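Local coordinates for mandelate racemase/muconate lactonizing enzyme-like protein (Rubrobacter xylanophilus DSM 9941, PDB 3CYJ), which is of unknown function but has the fold of the mandelate racemase/muconate lactonizing enzyme group, with a sodium ion bound in its barrel domain, at residues A[110-113]-A[114-118]; A[119-122]-A[123-127]; A[183-186]-A[187-191]; A[252-255]-A[256-259]. One frame throughout, in Å; residues are numbered along the deposited sequence.

Interaction 1: A[110-113]-A[114-118]; sequences WDLK and ARLLG
The carboxylate of Asp111 and the guanidinium of Arg115, an i to i+4 salt bridge along the last turns of helix 97-116, meet with their planes almost perpendicular (88°). Asp111 lies at the edge of the guanidinium, in its plane, on the side of NE. That nitrogen is 3.3 Å from both OD1 and OD2 of Asp111, so the salt bridge rests on two weak, evenly split hydrogen bonds. A water donates to Asp111 OD2 and accepts from Arg115 NH2, tying the two ends together a second time. A chi1 of -164° swings the Asp111 carboxylate forward along the helix to the arginine, although its CB starts out pointing away. OD2 also takes the N-H of Leu49 and OD1 that of Leu350, which probably helps to stabilise the negative charge and fixes the carboxylate's rotation. On another side of the helix, Leu112 CG rests 4.3 Å from Leu116 CD1, and both leucines pack on Ala75 and Arg46. Lys113 runs out extended, and its NZ bonds to Asp123 O of the second subunit. The backbone keeps its regular bonds, from Ala114 N to Trp110 O (2.8 Å) as far as Leu117 N to Lys113 O (3.1 Å), the last of them bent to 136°. Gly118 then ends the helix in a Schellman motif: with a positive phi, its N turns back to Arg115 O at 2.9 Å.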
# COMPACT_ATOMS: atom_id res chain seq x y z
N TRP A 110 -22.19 -33.43 -15.33
CA TRP A 110 -20.93 -33.77 -15.96
C TRP A 110 -20.79 -35.29 -16.05
O TRP A 110 -20.35 -35.80 -17.08
CB TRP A 110 -19.74 -33.18 -15.20
CG TRP A 110 -19.34 -31.79 -15.65
CD1 TRP A 110 -19.57 -30.58 -14.97
CD2 TRP A 110 -18.60 -31.45 -16.84
NE1 TRP A 110 -19.05 -29.54 -15.71
CE2 TRP A 110 -18.45 -30.04 -16.85
CE3 TRP A 110 -18.08 -32.20 -17.91
CZ2 TRP A 110 -17.78 -29.37 -17.89
CZ3 TRP A 110 -17.42 -31.53 -18.96
CH2 TRP A 110 -17.26 -30.13 -18.94
N ASP A 111 -21.14 -35.98 -14.96
CA ASP A 111 -21.26 -37.45 -14.99
C ASP A 111 -22.15 -37.88 -16.17
O ASP A 111 -21.77 -38.70 -17.01
CB ASP A 111 -21.80 -38.01 -13.69
CG ASP A 111 -21.56 -39.54 -13.55
OD1 ASP A 111 -20.51 -40.06 -14.02
OD2 ASP A 111 -22.40 -40.25 -12.95
N LEU A 112 -23.33 -37.29 -16.24
CA LEU A 112 -24.20 -37.56 -17.37
C LEU A 112 -23.52 -37.26 -18.72
O LEU A 112 -23.61 -38.07 -19.62
CB LEU A 112 -25.53 -36.79 -17.23
CG LEU A 112 -26.54 -37.01 -18.37
CD1 LEU A 112 -27.00 -38.51 -18.37
CD2 LEU A 112 -27.73 -35.95 -18.34
N LYS A 113 -22.90 -36.10 -18.89
CA LYS A 113 -22.24 -35.82 -20.16
C LYS A 113 -21.18 -36.91 -20.48
O LYS A 113 -21.13 -37.40 -21.58
CB LYS A 113 -21.62 -34.41 -20.21
CG LYS A 113 -20.93 -34.06 -21.57
CD LYS A 113 -19.85 -32.95 -21.46
CE LYS A 113 -19.49 -32.33 -22.84
NZ LYS A 113 -18.15 -31.58 -22.86
N ALA A 114 -20.37 -37.29 -19.50
CA ALA A 114 -19.28 -38.21 -19.73
C ALA A 114 -19.81 -39.59 -20.22
O ALA A 114 -19.30 -40.15 -21.21
CB ALA A 114 -18.45 -38.36 -18.45
N ARG A 115 -20.83 -40.09 -19.51
CA ARG A 115 -21.63 -41.29 -19.85
C ARG A 115 -22.27 -41.26 -21.24
O ARG A 115 -22.14 -42.24 -21.96
CB ARG A 115 -22.67 -41.60 -18.76
CG ARG A 115 -22.00 -42.19 -17.54
CD ARG A 115 -22.86 -42.20 -16.30
NE ARG A 115 -22.13 -42.70 -15.12
CZ ARG A 115 -21.85 -43.98 -14.87
NH1 ARG A 115 -22.17 -44.92 -15.74
NH2 ARG A 115 -21.21 -44.34 -13.76
N LEU A 116 -22.87 -40.14 -21.64
CA LEU A 116 -23.40 -39.99 -23.00
C LEU A 116 -22.31 -40.09 -24.05
O LEU A 116 -22.56 -40.47 -25.20
CB LEU A 116 -24.13 -38.65 -23.20
CG LEU A 116 -25.48 -38.43 -22.51
CD1 LEU A 116 -25.88 -36.94 -22.63
CD2 LEU A 116 -26.56 -39.41 -23.06
N LEU A 117 -21.09 -39.72 -23.65
CA LEU A 117 -19.95 -39.77 -24.54
C LEU A 117 -19.22 -41.06 -24.40
O LEU A 117 -18.26 -41.27 -25.10
CB LEU A 117 -18.97 -38.66 -24.23
CG LEU A 117 -19.41 -37.25 -24.62
CD1 LEU A 117 -18.22 -36.32 -24.52
CD2 LEU A 117 -20.03 -37.24 -26.00
N GLY A 118 -19.67 -41.92 -23.49
CA GLY A 118 -19.00 -43.17 -23.27
C GLY A 118 -17.58 -43.03 -22.71
O GLY A 118 -16.76 -43.91 -22.96
O HOH W 1 -21.34 -42.40 -11.72

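Interaction 2: A[119-122]-A[123-127]; sequences LPLA and DALPR
Arg127 folds back over Ala122 and beside Asp123, in the middle of the short helix 121-124. The Ala122 methyl sits over the centre of one face of the Arg127 guanidinium, with CB 3.5 Å above the plane and 3.6 Å from CZ. Asp123 takes the edge of the same group: Arg127 NH1 gives a salt-bridging hydrogen bond of 2.8 Å to Asp123 OD2. NH1 keeps close to its own guanidinium plane but reaches the oxygen from well above the carboxylate plane. The arginine's chain is extended, with CG opposite the backbone N (chi1 -175°), and its CD passes 3.5 Å from Ala122 O on the way. Its rotation is fixed further by NE bonding to His129 O. The other oxygen of Asp123, OD1, lies against the proline ring, 3.3 Å from Pro120 CG. Pro120 is the N-cap residue, and its O receives Ala124 N at 3.2 Å; Ala124 N shares itself with Leu121 O. A water bridges Ala122 O and Pro126 O where the helix gives way to loop. Leu121 CG touches Leu125 CD1 at 4.0 Å, and both side chains also pack on Trp110 of helix 97-116 and on Ile277 of helix 276-280. Ala122 N bonds to His305 ND1 of helix 300-306, and at the subunit boundary Leu119 packs on Leu117 of the second subunit.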
# COMPACT_ATOMS: atom_id res chain seq x y z
N LEU A 119 -17.30 -41.99 -21.91
CA LEU A 119 -15.93 -41.76 -21.39
C LEU A 119 -15.89 -41.78 -19.87
O LEU A 119 -16.85 -41.37 -19.22
CB LEU A 119 -15.40 -40.41 -21.86
CG LEU A 119 -15.10 -40.26 -23.36
CD1 LEU A 119 -14.66 -38.87 -23.71
CD2 LEU A 119 -14.10 -41.33 -23.87
N PRO A 120 -14.79 -42.28 -19.28
CA PRO A 120 -14.51 -41.93 -17.87
C PRO A 120 -14.56 -40.38 -17.69
O PRO A 120 -14.21 -39.64 -18.62
CB PRO A 120 -13.07 -42.41 -17.66
CG PRO A 120 -12.81 -43.42 -18.82
CD PRO A 120 -13.62 -42.90 -19.95
N LEU A 121 -15.03 -39.89 -16.54
CA LEU A 121 -15.19 -38.44 -16.39
C LEU A 121 -13.87 -37.69 -16.64
O LEU A 121 -13.85 -36.67 -17.34
CB LEU A 121 -15.79 -38.06 -15.01
CG LEU A 121 -16.05 -36.56 -14.81
CD1 LEU A 121 -16.80 -35.98 -15.96
CD2 LEU A 121 -16.79 -36.26 -13.49
N ALA A 122 -12.78 -38.22 -16.09
CA ALA A 122 -11.48 -37.63 -16.26
C ALA A 122 -11.16 -37.40 -17.73
O ALA A 122 -10.58 -36.35 -18.09
CB ALA A 122 -10.45 -38.47 -15.61
N ASP A 123 -11.59 -38.31 -18.60
CA ASP A 123 -11.38 -38.17 -20.05
C ASP A 123 -12.30 -37.18 -20.73
O ASP A 123 -11.98 -36.69 -21.81
CB ASP A 123 -11.45 -39.54 -20.75
CG ASP A 123 -10.22 -40.40 -20.46
OD1 ASP A 123 -10.40 -41.64 -20.27
OD2 ASP A 123 -9.07 -39.85 -20.38
N ALA A 124 -13.45 -36.88 -20.12
CA ALA A 124 -14.36 -35.88 -20.70
C ALA A 124 -13.95 -34.42 -20.33
O ALA A 124 -14.42 -33.45 -20.92
CB ALA A 124 -15.82 -36.16 -20.28
N LEU A 125 -13.09 -34.28 -19.33
CA LEU A 125 -12.58 -32.98 -18.93
C LEU A 125 -11.19 -32.76 -19.54
O LEU A 125 -10.56 -33.74 -19.98
CB LEU A 125 -12.48 -32.98 -17.42
CG LEU A 125 -13.83 -33.08 -16.68
CD1 LEU A 125 -13.63 -33.40 -15.23
CD2 LEU A 125 -14.59 -31.76 -16.88
N PRO A 126 -10.70 -31.50 -19.55
CA PRO A 126 -9.31 -31.25 -19.95
C PRO A 126 -8.42 -32.04 -19.01
O PRO A 126 -8.56 -31.95 -17.80
CB PRO A 126 -9.14 -29.75 -19.67
CG PRO A 126 -10.51 -29.20 -19.90
CD PRO A 126 -11.41 -30.25 -19.24
N ARG A 127 -7.53 -32.86 -19.52
CA ARG A 127 -6.86 -33.75 -18.61
C ARG A 127 -5.35 -33.52 -18.60
O ARG A 127 -4.68 -33.60 -19.64
CB ARG A 127 -7.24 -35.21 -18.94
CG ARG A 127 -6.68 -36.23 -17.95
CD ARG A 127 -7.31 -37.60 -18.11
NE ARG A 127 -6.89 -38.44 -17.00
CZ ARG A 127 -7.29 -39.71 -16.83
NH1 ARG A 127 -8.09 -40.26 -17.75
NH2 ARG A 127 -6.88 -40.42 -15.77
O HOH W 2 -9.33 -34.74 -16.36

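Interaction 3: A[183-186]-A[187-191]; sequences EAIG and ESVEL
Ile185, the last residue of helix 174-185, meets Val189 just ahead of strand 190-194, their side chains crossing at about a right angle where the chain reverses. The branch begins at Ile185 CB, 3.7 Å from Val189 CB, so the contact is already close at the root of both side chains. CG1 continues over the same carbon, 3.9 Å from Val189 CB. It sits between the backbone N and the carbonyl carbon (chi1 64°), the crowded position, and from there the extended chi2 sends the chain on past the valine. At the tip, Ile185 CD1 touches Val189 CG1 at 3.7 Å and also comes to 3.9 Å from Leu191 CB, which joins the helix end to the first residues of the strand. Val189 answers with its other branch: CG2 lies 3.4 Å from Ile185 O. The side chains meet carbon to carbon, and the polar grip on the bend comes from Arg182, one turn earlier in the helix, whose NH1 hydrogen-bonds to both Gly186 O and Val189 O. Gly186 leaves the helix with a positive phi of 87°, and a beta carbon at these backbone angles would press on the preceding carbonyl oxygen. A type I turn from Gly186 to Val189 completes the reversal, with Glu187 and Ser188 at its exposed corner. The bend is the helix-to-strand return of a beta-alpha-beta unit made of strand 162-166, helix 174-185 and strand 190-194. Ile185 and Leu191 pack on Val163 of the first strand and on Leu152 of the adjacent helix 145-157, while Val189 packs on Ala156 of that helix.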
# COMPACT_ATOMS: atom_id res chain seq x y z
N GLU A 183 5.64 -41.32 15.72
CA GLU A 183 6.19 -42.61 16.08
C GLU A 183 5.54 -43.68 15.21
O GLU A 183 6.21 -44.53 14.64
CB GLU A 183 5.99 -42.89 17.58
CG GLU A 183 6.64 -44.22 18.06
CD GLU A 183 5.76 -45.44 17.77
OE1 GLU A 183 4.51 -45.30 17.83
OE2 GLU A 183 6.32 -46.53 17.45
N ALA A 184 4.23 -43.59 15.10
CA ALA A 184 3.47 -44.47 14.23
C ALA A 184 3.89 -44.49 12.73
O ALA A 184 3.74 -45.50 12.06
CB ALA A 184 1.99 -44.20 14.40
N ILE A 185 4.36 -43.39 12.16
CA ILE A 185 4.50 -43.35 10.69
C ILE A 185 5.96 -43.37 10.23
O ILE A 185 6.26 -43.73 9.09
CB ILE A 185 3.74 -42.09 10.06
CG1 ILE A 185 4.39 -40.78 10.56
CG2 ILE A 185 2.21 -42.16 10.38
CD1 ILE A 185 3.72 -39.49 10.16
N GLY A 186 6.87 -42.98 11.12
CA GLY A 186 8.28 -42.90 10.76
C GLY A 186 8.65 -41.57 10.14
O GLY A 186 7.78 -40.76 9.79
N GLU A 187 9.95 -41.36 9.96
CA GLU A 187 10.49 -40.10 9.45
C GLU A 187 10.32 -39.85 7.96
O GLU A 187 10.79 -38.80 7.44
CB GLU A 187 11.98 -40.00 9.79
CG GLU A 187 12.28 -40.04 11.31
CD GLU A 187 11.68 -38.85 12.08
OE1 GLU A 187 11.42 -37.77 11.47
OE2 GLU A 187 11.46 -39.00 13.32
N SER A 188 9.69 -40.77 7.24
CA SER A 188 9.59 -40.56 5.79
C SER A 188 8.15 -40.42 5.31
O SER A 188 7.86 -40.41 4.11
CB SER A 188 10.33 -41.67 5.03
OG SER A 188 9.77 -42.92 5.39
N VAL A 189 7.23 -40.35 6.27
CA VAL A 189 5.86 -39.99 5.96
C VAL A 189 5.63 -38.52 6.37
O VAL A 189 6.00 -38.10 7.47
CB VAL A 189 4.89 -40.95 6.68
CG1 VAL A 189 3.45 -40.47 6.57
CG2 VAL A 189 5.04 -42.39 6.17
N GLU A 190 5.08 -37.74 5.47
CA GLU A 190 4.75 -36.36 5.74
C GLU A 190 3.60 -36.25 6.74
O GLU A 190 2.54 -36.88 6.58
CB GLU A 190 4.38 -35.66 4.42
CG GLU A 190 4.28 -34.14 4.51
CD GLU A 190 3.51 -33.52 3.33
OE1 GLU A 190 3.70 -34.05 2.18
OE2 GLU A 190 2.76 -32.49 3.56
N LEU A 191 3.81 -35.47 7.80
CA LEU A 191 2.73 -35.29 8.78
C LEU A 191 2.09 -33.90 8.69
O LEU A 191 2.77 -32.91 8.89
CB LEU A 191 3.20 -35.60 10.21
CG LEU A 191 2.15 -35.51 11.34
CD1 LEU A 191 0.91 -36.46 11.17
CD2 LEU A 191 2.79 -35.63 12.71

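Interaction 4: A[252-255]-A[256-259]; sequences WTLP and QLHD
Thr253 is extended, and directly after it the chain enters the first turn of helix 254-261, where Thr253 O accepts Leu257 N at 3.1 Å, Leu254 O accepts His258 N and Pro255 O accepts Asp259 N. Thr253 is the N-cap. Its OG1, placed between the backbone N and the carbonyl carbon (chi1 74°), swings over the open end of the helix and receives Gln256 N at 2.8 Å. Gln256 replies with its amide, crossing the threonine side chain at about a right angle. Its extended chain brings OE1 to two backbone donors. Trp252 N is met at 2.7 Å by an almost straight bond (175°) that leads on from the amide carbonyl, whereas Thr253 N, at 3.1 Å, approaches the same oxygen from above the amide plane. OE1 is thus gripped twice, and the Gln256 chain passes close to the threonine, with Thr253 OG1 3.1 Å from Gln256 CG. On another side of the turn, Leu254 CD2 lies 4.3 Å from Leu257 CD1, and these leucines pack on Ile286 and Val283 of helix 283-290, respectively. Pro255 O stands at the edge of the His258 ring, which also meets the ring of His290 of the same chain and, edge to face, that of His290 of the second subunit. Asp259 OD2 forms a salt bridge with Arg229 of a third subunit. The reciprocal Thr253-Gln256 pair is a capping box, with glutamine supplying the returning acceptor, and it starts the helix that connects strands 244-247 and 266-269 in a beta-alpha-beta unit of the barrel.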
# COMPACT_ATOMS: atom_id res chain seq x y z
N TRP A 252 -17.04 -19.13 -1.73
CA TRP A 252 -18.07 -19.44 -2.71
C TRP A 252 -18.06 -18.39 -3.88
O TRP A 252 -18.90 -18.39 -4.77
CB TRP A 252 -19.45 -19.68 -2.01
CG TRP A 252 -19.40 -20.16 -0.46
CD1 TRP A 252 -19.08 -19.37 0.63
CD2 TRP A 252 -19.69 -21.48 0.09
NE1 TRP A 252 -19.15 -20.12 1.80
CE2 TRP A 252 -19.51 -21.40 1.49
CE3 TRP A 252 -20.05 -22.71 -0.46
CZ2 TRP A 252 -19.71 -22.49 2.34
CZ3 TRP A 252 -20.24 -23.80 0.40
CH2 TRP A 252 -20.05 -23.69 1.78
N THR A 253 -17.08 -17.49 -3.89
CA THR A 253 -16.89 -16.69 -5.09
C THR A 253 -15.42 -16.88 -5.55
O THR A 253 -14.56 -17.29 -4.77
CB THR A 253 -17.18 -15.15 -4.92
OG1 THR A 253 -16.14 -14.53 -4.17
CG2 THR A 253 -18.56 -14.82 -4.27
N LEU A 254 -15.15 -16.58 -6.82
CA LEU A 254 -13.79 -16.64 -7.31
C LEU A 254 -13.00 -15.45 -6.82
O LEU A 254 -11.81 -15.57 -6.60
CB LEU A 254 -13.78 -16.70 -8.82
CG LEU A 254 -13.86 -18.13 -9.32
CD1 LEU A 254 -14.24 -18.10 -10.79
CD2 LEU A 254 -12.48 -18.81 -9.11
N PRO A 255 -13.67 -14.29 -6.62
CA PRO A 255 -12.93 -13.19 -5.99
C PRO A 255 -12.55 -13.52 -4.54
O PRO A 255 -11.51 -13.01 -4.04
CB PRO A 255 -13.89 -12.00 -6.06
CG PRO A 255 -14.94 -12.37 -6.99
CD PRO A 255 -14.99 -13.88 -7.11
N GLN A 256 -13.36 -14.36 -3.87
CA GLN A 256 -12.99 -14.88 -2.54
C GLN A 256 -11.74 -15.78 -2.58
O GLN A 256 -10.80 -15.58 -1.82
CB GLN A 256 -14.15 -15.62 -1.88
CG GLN A 256 -15.10 -14.69 -1.23
CD GLN A 256 -16.40 -15.37 -0.89
OE1 GLN A 256 -16.50 -16.60 -0.96
NE2 GLN A 256 -17.40 -14.56 -0.51
N LEU A 257 -11.73 -16.75 -3.50
CA LEU A 257 -10.54 -17.57 -3.77
C LEU A 257 -9.35 -16.71 -4.16
O LEU A 257 -8.23 -16.92 -3.67
CB LEU A 257 -10.82 -18.61 -4.84
CG LEU A 257 -11.62 -19.80 -4.33
CD1 LEU A 257 -11.71 -20.86 -5.40
CD2 LEU A 257 -11.08 -20.41 -3.00
N HIS A 258 -9.62 -15.71 -4.99
CA HIS A 258 -8.62 -14.74 -5.36
C HIS A 258 -8.05 -13.93 -4.16
O HIS A 258 -6.86 -13.63 -4.12
CB HIS A 258 -9.21 -13.79 -6.41
CG HIS A 258 -8.35 -12.61 -6.69
ND1 HIS A 258 -8.46 -11.43 -5.98
CD2 HIS A 258 -7.31 -12.44 -7.55
CE1 HIS A 258 -7.54 -10.57 -6.41
NE2 HIS A 258 -6.82 -11.16 -7.35
N ASP A 259 -8.92 -13.53 -3.23
CA ASP A 259 -8.44 -12.89 -2.00
C ASP A 259 -7.64 -13.90 -1.16
O ASP A 259 -6.56 -13.60 -0.70
CB ASP A 259 -9.58 -12.31 -1.17
CG ASP A 259 -10.25 -11.05 -1.84
OD1 ASP A 259 -9.59 -10.36 -2.67
OD2 ASP A 259 -11.44 -10.78 -1.52

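Interactions 1 to 4 follow one another along the chain. Interactions 1 and 2 are neighbours, with centres about 9 Å apart: helix 97-116 ends and helix 121-124 folds back on it, with a probable hydrogen bond from Leu119 N to Ala114 O and Ala114 packing on Leu121, within the N-terminal family domain. Interactions 3 and 4 lie in the barrel domain, on separate beta-alpha-beta units with centres about 34 Å apart. Interaction 3 is remote from interaction 1, about 40 Å between centres, on the opposite side of the chain's centre, and touches no other subunit. Interactions 1, 2 and 4 all reach the second subunit, so both domains contribute to the assembly.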